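PDB 5M0T: alpha-ketoglutarate-dependent non-heme iron oxygenase EasH from Aspergillus japonicus, which probably catalyses an iron(II)- and 2-oxoglutarate-dependent oxidative step in the biosynthesis of the ergot alkaloid cycloclavine. Local coordinates for residues Glu95-Leu100 with Leu227-Cys232; Lys85-Glu90 with Arg223-Ile228. All coordinates share one frame; numbering follows the deposited sequence.

Interaction 1: Glu95-Leu100 with Leu227-Cys232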
ATOM      1  N   GLU A  95     -23.586   2.221  -3.928  1.00 52.82           N
ATOM      2  CA  GLU A  95     -23.897   1.065  -3.085  1.00 51.91           C
ATOM      3  C   GLU A  95     -23.571  -0.283  -3.704  1.00 47.05           C
ATOM      4  O   GLU A  95     -23.138  -1.173  -2.994  1.00 44.28           O
ATOM      5  CB  GLU A  95     -25.356   1.108  -2.612  1.00 56.83           C
ATOM      6  CG  GLU A  95     -25.483   2.028  -1.401  1.00 61.23           C
ATOM      7  CD  GLU A  95     -26.855   2.644  -1.195  1.00 64.41           C
ATOM      8  OE1 GLU A  95     -27.341   3.351  -2.102  1.00 66.64           O
ATOM      9  OE2 GLU A  95     -27.428   2.462  -0.096  1.00 72.33           O
ATOM     10  N   LEU A  96     -23.761  -0.444  -5.007  1.00 46.12           N
ATOM     11  CA  LEU A  96     -23.409  -1.707  -5.648  1.00 45.36           C
ATOM     12  C   LEU A  96     -21.881  -1.937  -5.645  1.00 44.45           C
ATOM     13  O   LEU A  96     -21.423  -3.029  -5.327  1.00 43.94           O
ATOM     14  CB  LEU A  96     -23.976  -1.804  -7.072  1.00 45.69           C
ATOM     15  CG  LEU A  96     -23.594  -3.083  -7.823  1.00 44.69           C
ATOM     16  CD1 LEU A  96     -24.097  -4.293  -7.063  1.00 46.09           C
ATOM     17  CD2 LEU A  96     -24.143  -3.085  -9.232  1.00 44.41           C
ATOM     18  N   LEU A  97     -21.111  -0.909  -5.987  1.00 45.01           N
ATOM     19  CA  LEU A  97     -19.654  -1.002  -5.946  1.00 44.67           C
ATOM     20  C   LEU A  97     -19.184  -1.428  -4.557  1.00 43.28           C
ATOM     21  O   LEU A  97     -18.391  -2.342  -4.415  1.00 43.16           O
ATOM     22  CB  LEU A  97     -19.015   0.338  -6.340  1.00 46.10           C
ATOM     23  CG  LEU A  97     -17.483   0.449  -6.432  1.00 46.65           C
ATOM     24  CD1 LEU A  97     -17.081   1.397  -7.569  1.00 47.76           C
ATOM     25  CD2 LEU A  97     -16.859   0.887  -5.115  1.00 46.92           C
ATOM     26  N   HIS A  98     -19.692  -0.764  -3.537  1.00 45.04           N
ATOM     27  CA  HIS A  98     -19.278  -1.045  -2.174  1.00 45.39           C
ATOM     28  C   HIS A  98     -19.739  -2.408  -1.666  1.00 44.04           C
ATOM     29  O   HIS A  98     -19.005  -3.059  -0.943  1.00 42.75           O
ATOM     30  CB  HIS A  98     -19.735   0.072  -1.247  1.00 48.76           C
ATOM     31  CG  HIS A  98     -18.969   1.332  -1.440  1.00 50.02           C
ATOM     32  ND1 HIS A  98     -17.657   1.459  -1.047  1.00 50.52           N
ATOM     33  CD2 HIS A  98     -19.307   2.504  -2.017  1.00 53.05           C
ATOM     34  CE1 HIS A  98     -17.220   2.665  -1.358  1.00 50.01           C
ATOM     35  NE2 HIS A  98     -18.203   3.317  -1.948  1.00 52.58           N
ATOM     36  N   GLY A  99     -20.930  -2.849  -2.057  1.00 44.50           N
ATOM     37  CA  GLY A  99     -21.403  -4.193  -1.689  1.00 44.19           C
ATOM     38  C   GLY A  99     -20.494  -5.292  -2.219  1.00 41.98           C
ATOM     39  O   GLY A  99     -20.166  -6.227  -1.497  1.00 40.45           O
ATOM     40  N   LEU A 100     -20.079  -5.154  -3.476  1.00 39.74           N
ATOM     41  CA  LEU A 100     -19.193  -6.123  -4.124  1.00 38.48           C
ATOM     42  C   LEU A 100     -17.780  -6.104  -3.541  1.00 38.00           C
ATOM     43  O   LEU A 100     -17.187  -7.170  -3.328  1.00 37.72           O
ATOM     44  CB  LEU A 100     -19.139  -5.886  -5.635  1.00 37.55           C
ATOM     45  CG  LEU A 100     -20.433  -6.199  -6.380  1.00 38.46           C
ATOM     46  CD1 LEU A 100     -20.492  -5.502  -7.731  1.00 38.29           C
ATOM     47  CD2 LEU A 100     -20.611  -7.686  -6.549  1.00 38.57           C
ATOM     48  N   LEU A 227     -12.202   1.085 -13.548  1.00 37.54           N
ATOM     49  CA  LEU A 227     -12.164   1.611 -12.208  1.00 38.66           C
ATOM     50  C   LEU A 227     -11.778   0.438 -11.327  1.00 40.31           C
ATOM     51  O   LEU A 227     -12.555  -0.517 -11.169  1.00 39.40           O
ATOM     52  CB  LEU A 227     -13.542   2.193 -11.857  1.00 39.77           C
ATOM     53  CG  LEU A 227     -13.753   2.928 -10.538  1.00 40.43           C
ATOM     54  CD1 LEU A 227     -15.143   3.558 -10.567  1.00 45.55           C
ATOM     55  CD2 LEU A 227     -13.621   2.004  -9.329  1.00 40.82           C
ATOM     56  N   ILE A 228     -10.576   0.497 -10.758  1.00 39.27           N
ATOM     57  CA  ILE A 228     -10.024  -0.653 -10.046  1.00 35.65           C
ATOM     58  C   ILE A 228      -9.958  -0.383  -8.550  1.00 35.11           C
ATOM     59  O   ILE A 228      -9.253   0.526  -8.099  1.00 35.64           O
ATOM     60  CB  ILE A 228      -8.653  -1.062 -10.609  1.00 33.68           C
ATOM     61  CG1 ILE A 228      -8.690  -1.064 -12.145  1.00 34.18           C
ATOM     62  CG2 ILE A 228      -8.255  -2.425 -10.081  1.00 32.51           C
ATOM     63  CD1 ILE A 228      -7.381  -1.438 -12.818  1.00 34.24           C
ATOM     64  N   MET A 229     -10.714  -1.175  -7.788  1.00 35.09           N
ATOM     65  CA  MET A 229     -10.640  -1.168  -6.321  1.00 34.78           C
ATOM     66  C   MET A 229      -9.671  -2.245  -5.876  1.00 32.97           C
ATOM     67  O   MET A 229      -9.510  -3.270  -6.533  1.00 32.19           O
ATOM     68  CB  MET A 229     -12.016  -1.419  -5.694  1.00 35.44           C
ATOM     69  CG  MET A 229     -13.090  -0.464  -6.176  1.00 37.22           C
ATOM     70  SD  MET A 229     -12.687   1.268  -5.929  1.00 41.78           S
ATOM     71  CE  MET A 229     -12.664   1.374  -4.144  1.00 41.17           C
ATOM     72  N   GLN A 230      -9.061  -2.011  -4.723  1.00 33.27           N
ATOM     73  CA  GLN A 230      -7.984  -2.847  -4.237  1.00 31.55           C
ATOM     74  C   GLN A 230      -8.017  -3.016  -2.726  1.00 29.97           C
ATOM     75  O   GLN A 230      -8.413  -2.112  -2.003  1.00 29.96           O
ATOM     76  CB  GLN A 230      -6.678  -2.195  -4.677  1.00 30.48           C
ATOM     77  CG  GLN A 230      -5.387  -2.764  -4.130  1.00 30.55           C
ATOM     78  CD  GLN A 230      -4.201  -2.232  -4.919  1.00 31.86           C
ATOM     79  OE1 GLN A 230      -4.076  -2.486  -6.113  1.00 31.88           O
ATOM     80  NE2 GLN A 230      -3.368  -1.448  -4.269  1.00 32.43           N
ATOM     81  N   SER A 231      -7.593  -4.187  -2.279  1.00 30.52           N
ATOM     82  CA  SER A 231      -7.316  -4.470  -0.865  1.00 33.38           C
ATOM     83  C   SER A 231      -6.429  -3.386  -0.223  1.00 35.09           C
ATOM     84  O   SER A 231      -5.360  -3.057  -0.749  1.00 35.35           O
ATOM     85  CB  SER A 231      -6.632  -5.852  -0.749  1.00 32.02           C
ATOM     86  OG  SER A 231      -6.089  -6.059   0.534  1.00 32.61           O
ATOM     87  N   CYS A 232      -6.851  -2.871   0.931  1.00 35.11           N
ATOM     88  CA  CYS A 232      -6.173  -1.721   1.542  1.00 36.73           C
ATOM     89  C   CYS A 232      -4.713  -1.962   1.970  1.00 35.24           C
ATOM     90  O   CYS A 232      -3.953  -0.997   2.106  1.00 34.17           O
ATOM     91  CB  CYS A 232      -6.969  -1.173   2.722  1.00 36.80           C
ATOM     92  SG  CYS A 232      -7.010  -2.275   4.149  1.00 41.33           S
TER
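Leu97, whose two methyls divide between Leu227 and Met229, also lies against the imidazole of His98: CD2 sits 4.1 Å above the plane of the ring, over the centre of one face. The same methyl makes the contact to the strand: Leu97 CD2 touches Met229 CG at 4.1 Å. The two side chains cross at about a right angle. Met229 is folded at chi2 and chi3; CG is its closest atom, with SD and CE hardly farther, so the bent chain lays its flank against the leucine methyl.

Leu97 and Leu227 instead meet end on, tip to tip, with Leu97 CD1 3.9 Å from Leu227 CD2. Both leucines hold CG anti to the backbone N (chi1 -177° and -175°), which directs each branch toward the other segment. With Leu97 CA and Met229 CA 9.0 Å apart, long apolar side chains can span the distance, and leucine and methionine do so here.

The imidazole is tied down by Met92 O and Tyr112 OH. Toward strand 222-231, which runs between strands 152-158 and 112-122, segment 95-100 packs through Leu97; Leu97 and Leu100 both touch Phe155 of strand 152-158, and Leu100 with Leu96 also meets helix 21-31.

Interaction 2: Lys85-Glu90 with Arg223-Ile228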
ATOM      1  N   LYS A  85     -16.427  15.418 -10.879  1.00 62.69           N
ATOM      2  CA  LYS A  85     -17.349  15.513  -9.751  1.00 64.14           C
ATOM      3  C   LYS A  85     -18.214  14.264  -9.653  1.00 62.56           C
ATOM      4  O   LYS A  85     -18.448  13.752  -8.551  1.00 65.92           O
ATOM      5  CB  LYS A  85     -18.233  16.768  -9.881  1.00 68.74           C
ATOM      6  CG  LYS A  85     -19.013  17.147  -8.621  1.00 71.06           C
ATOM      7  CD  LYS A  85     -19.716  18.484  -8.812  1.00 74.87           C
ATOM      8  CE  LYS A  85     -20.783  18.716  -7.751  1.00 77.81           C
ATOM      9  NZ  LYS A  85     -20.288  18.460  -6.370  1.00 76.11           N
ATOM     10  N   LEU A  86     -18.666  13.772 -10.803  1.00 60.70           N
ATOM     11  CA  LEU A  86     -19.451  12.548 -10.869  1.00 58.81           C
ATOM     12  C   LEU A  86     -18.666  11.337 -10.323  1.00 56.28           C
ATOM     13  O   LEU A  86     -19.249  10.457  -9.680  1.00 56.15           O
ATOM     14  CB  LEU A  86     -19.930  12.306 -12.307  1.00 59.16           C
ATOM     15  CG  LEU A  86     -20.919  11.150 -12.548  1.00 58.53           C
ATOM     16  CD1 LEU A  86     -21.901  11.509 -13.670  1.00 59.71           C
ATOM     17  CD2 LEU A  86     -20.218   9.810 -12.831  1.00 55.72           C
ATOM     18  N   PHE A  87     -17.356  11.297 -10.560  1.00 53.24           N
ATOM     19  CA  PHE A  87     -16.507  10.248  -9.991  1.00 50.59           C
ATOM     20  C   PHE A  87     -16.467  10.371  -8.458  1.00 50.24           C
ATOM     21  O   PHE A  87     -16.764   9.427  -7.732  1.00 47.45           O
ATOM     22  CB  PHE A  87     -15.088  10.336 -10.567  1.00 49.96           C
ATOM     23  CG  PHE A  87     -14.229   9.177 -10.228  1.00 47.89           C
ATOM     24  CD1 PHE A  87     -13.551   9.125  -9.014  1.00 48.64           C
ATOM     25  CD2 PHE A  87     -14.073   8.142 -11.132  1.00 46.85           C
ATOM     26  CE1 PHE A  87     -12.767   8.032  -8.692  1.00 47.81           C
ATOM     27  CE2 PHE A  87     -13.279   7.059 -10.822  1.00 45.47           C
ATOM     28  CZ  PHE A  87     -12.626   6.994  -9.600  1.00 46.09           C
ATOM     29  N   ARG A  88     -16.085  11.555  -7.995  1.00 52.08           N
ATOM     30  CA  ARG A  88     -15.980  11.849  -6.573  1.00 52.82           C
ATOM     31  C   ARG A  88     -17.259  11.561  -5.774  1.00 53.34           C
ATOM     32  O   ARG A  88     -17.175  10.967  -4.720  1.00 51.55           O
ATOM     33  CB  ARG A  88     -15.583  13.312  -6.370  1.00 55.05           C
ATOM     34  CG  ARG A  88     -14.136  13.615  -6.729  1.00 54.55           C
ATOM     35  CD  ARG A  88     -13.722  14.975  -6.185  1.00 56.98           C
ATOM     36  NE  ARG A  88     -14.550  16.073  -6.692  1.00 59.93           N
ATOM     37  CZ  ARG A  88     -14.443  16.642  -7.892  1.00 60.74           C
ATOM     38  NH1 ARG A  88     -13.549  16.221  -8.787  1.00 60.83           N
ATOM     39  NH2 ARG A  88     -15.265  17.637  -8.202  1.00 63.38           N
ATOM     40  N   ASP A  89     -18.416  11.969  -6.300  1.00 57.34           N
ATOM     41  CA  ASP A  89     -19.693  11.979  -5.552  1.00 59.27           C
ATOM     42  C   ASP A  89     -20.628  10.800  -5.846  1.00 59.30           C
ATOM     43  O   ASP A  89     -21.267  10.294  -4.934  1.00 60.86           O
ATOM     44  CB  ASP A  89     -20.465  13.261  -5.851  1.00 62.01           C
ATOM     45  CG  ASP A  89     -19.720  14.520  -5.456  1.00 64.96           C
ATOM     46  OD1 ASP A  89     -18.603  14.438  -4.910  1.00 63.04           O
ATOM     47  OD2 ASP A  89     -20.278  15.620  -5.701  1.00 70.90           O
ATOM     48  N   GLU A  90     -20.730  10.386  -7.108  1.00 60.33           N
ATOM     49  CA  GLU A  90     -21.668   9.332  -7.507  1.00 59.76           C
ATOM     50  C   GLU A  90     -21.005   7.955  -7.460  1.00 56.06           C
ATOM     51  O   GLU A  90     -21.476   7.070  -6.760  1.00 57.91           O
ATOM     52  CB  GLU A  90     -22.279   9.636  -8.886  1.00 63.18           C
ATOM     53  CG  GLU A  90     -22.856  11.056  -8.974  1.00 68.02           C
ATOM     54  CD  GLU A  90     -23.764  11.330 -10.179  1.00 69.63           C
ATOM     55  OE1 GLU A  90     -24.467  10.418 -10.672  1.00 71.64           O
ATOM     56  OE2 GLU A  90     -23.793  12.495 -10.627  1.00 71.38           O
ATOM     57  N   ARG A 223     -14.335   3.985 -26.232  1.00 47.52           N
ATOM     58  CA  ARG A 223     -13.957   4.572 -24.945  1.00 46.97           C
ATOM     59  C   ARG A 223     -14.404   3.676 -23.795  1.00 43.62           C
ATOM     60  O   ARG A 223     -15.597   3.452 -23.612  1.00 41.68           O
ATOM     61  CB  ARG A 223     -14.566   5.961 -24.782  1.00 53.99           C
ATOM     62  CG  ARG A 223     -14.206   6.614 -23.452  1.00 58.46           C
ATOM     63  CD  ARG A 223     -14.151   8.138 -23.449  1.00 66.81           C
ATOM     64  NE  ARG A 223     -15.081   8.816 -24.351  1.00 72.36           N
ATOM     65  CZ  ARG A 223     -15.305  10.133 -24.342  1.00 82.44           C
ATOM     66  NH1 ARG A 223     -14.690  10.940 -23.470  1.00 84.14           N
ATOM     67  NH2 ARG A 223     -16.171  10.651 -25.205  1.00 91.95           N
ATOM     68  N   GLY A 224     -13.441   3.161 -23.040  1.00 41.15           N
ATOM     69  CA  GLY A 224     -13.703   2.363 -21.843  1.00 40.69           C
ATOM     70  C   GLY A 224     -13.326   3.116 -20.584  1.00 40.75           C
ATOM     71  O   GLY A 224     -12.601   4.112 -20.649  1.00 41.24           O
ATOM     72  N   PHE A 225     -13.801   2.627 -19.437  1.00 38.62           N
ATOM     73  CA  PHE A 225     -13.612   3.302 -18.149  1.00 39.04           C
ATOM     74  C   PHE A 225     -13.294   2.278 -17.067  1.00 38.67           C
ATOM     75  O   PHE A 225     -14.195   1.844 -16.353  1.00 37.56           O
ATOM     76  CB  PHE A 225     -14.890   4.103 -17.851  1.00 40.08           C
ATOM     77  CG  PHE A 225     -14.950   4.736 -16.493  1.00 41.90           C
ATOM     78  CD1 PHE A 225     -13.820   5.175 -15.825  1.00 43.81           C
ATOM     79  CD2 PHE A 225     -16.185   4.933 -15.894  1.00 45.62           C
ATOM     80  CE1 PHE A 225     -13.918   5.761 -14.578  1.00 44.76           C
ATOM     81  CE2 PHE A 225     -16.285   5.517 -14.651  1.00 46.97           C
ATOM     82  CZ  PHE A 225     -15.151   5.931 -13.990  1.00 46.78           C
ATOM     83  N   PRO A 226     -12.024   1.833 -16.982  1.00 39.30           N
ATOM     84  CA  PRO A 226     -11.622   0.953 -15.889  1.00 37.46           C
ATOM     85  C   PRO A 226     -11.600   1.683 -14.563  1.00 38.57           C
ATOM     86  O   PRO A 226     -11.051   2.766 -14.470  1.00 39.89           O
ATOM     87  CB  PRO A 226     -10.194   0.528 -16.270  1.00 37.37           C
ATOM     88  CG  PRO A 226      -9.737   1.573 -17.234  1.00 40.08           C
ATOM     89  CD  PRO A 226     -10.977   1.880 -18.021  1.00 40.72           C
ATOM     90  N   LEU A 227     -12.202   1.085 -13.548  1.00 37.54           N
ATOM     91  CA  LEU A 227     -12.164   1.611 -12.208  1.00 38.66           C
ATOM     92  C   LEU A 227     -11.778   0.438 -11.327  1.00 40.31           C
ATOM     93  O   LEU A 227     -12.555  -0.517 -11.169  1.00 39.40           O
ATOM     94  CB  LEU A 227     -13.542   2.193 -11.857  1.00 39.77           C
ATOM     95  CG  LEU A 227     -13.753   2.928 -10.538  1.00 40.43           C
ATOM     96  CD1 LEU A 227     -15.143   3.558 -10.567  1.00 45.55           C
ATOM     97  CD2 LEU A 227     -13.621   2.004  -9.329  1.00 40.82           C
ATOM     98  N   ILE A 228     -10.576   0.497 -10.758  1.00 39.27           N
ATOM     99  CA  ILE A 228     -10.024  -0.653 -10.046  1.00 35.65           C
ATOM    100  C   ILE A 228      -9.958  -0.383  -8.550  1.00 35.11           C
ATOM    101  O   ILE A 228      -9.253   0.526  -8.099  1.00 35.64           O
ATOM    102  CB  ILE A 228      -8.653  -1.062 -10.609  1.00 33.68           C
ATOM    103  CG1 ILE A 228      -8.690  -1.064 -12.145  1.00 34.18           C
ATOM    104  CG2 ILE A 228      -8.255  -2.425 -10.081  1.00 32.51           C
ATOM    105  CD1 ILE A 228      -7.381  -1.438 -12.818  1.00 34.24           C
TER
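Phe87 and Phe225 form the aromatic part of this contact, and they meet edge to edge. Phe87 CD2 lies in the plane of the Phe225 ring, 3.8 Å from Phe225 CZ, and CZ in turn comes up at the rim of Phe87, near its plane. Neither ring therefore lies over the other's face; the planes are inclined by about 57°. Phe87 carries CG anti to the backbone N (chi1 -170°), a setting that swings its ring from the helix to the strand across the 9.9 Å between Phe87 CA and Leu227 CA.

The aliphatic part is smaller. Leu227 CD1 reaches Phe87 CE2 at 4.0 Å, arriving obliquely to the ring from the opposite direction. A ring as broad as phenylalanine's suits the helix position, since its CD2-CE2 edge meets Phe225 while CE2 also meets Leu227.

Polar groups belong to the periphery. Within the helix, Lys85 NZ donates to Asp89 OD2 at 2.9 Å, one turn on, in a salt bridge. Glu90 pairs with Arg47, and Arg223 with Asp53 and Glu121.

Chemically, then, the three buried side chains that touch offer each other only carbon and its hydrogens. Dispersion and the exclusion of water hold helix 85-91 to the strand, while ionic pairs and hydrogen bonds fasten residues beside this apolar centre.

How the interactions relate
Interactions 1 and 2 lie 12 Å apart, centre to centre, along strand 222-231, and Leu227 takes part in both, set between Leu97 of helix 95-105 and Phe87 of helix 85-91. These consecutive helices therefore pack on one sheet of a cupin-type fold, beside Ser117 and Met92, both of which Leu227 touches. The neighbouring residue Ile228 instead touches Glu134, an iron ligand. The active site is near but separate: the side chain of Phe225 is about 8 Å from bound 2-oxoglutarate, and that of Leu227 about 12 Å from the iron. Arg222, at the start of the same strand, lines the 2-oxoglutarate pocket.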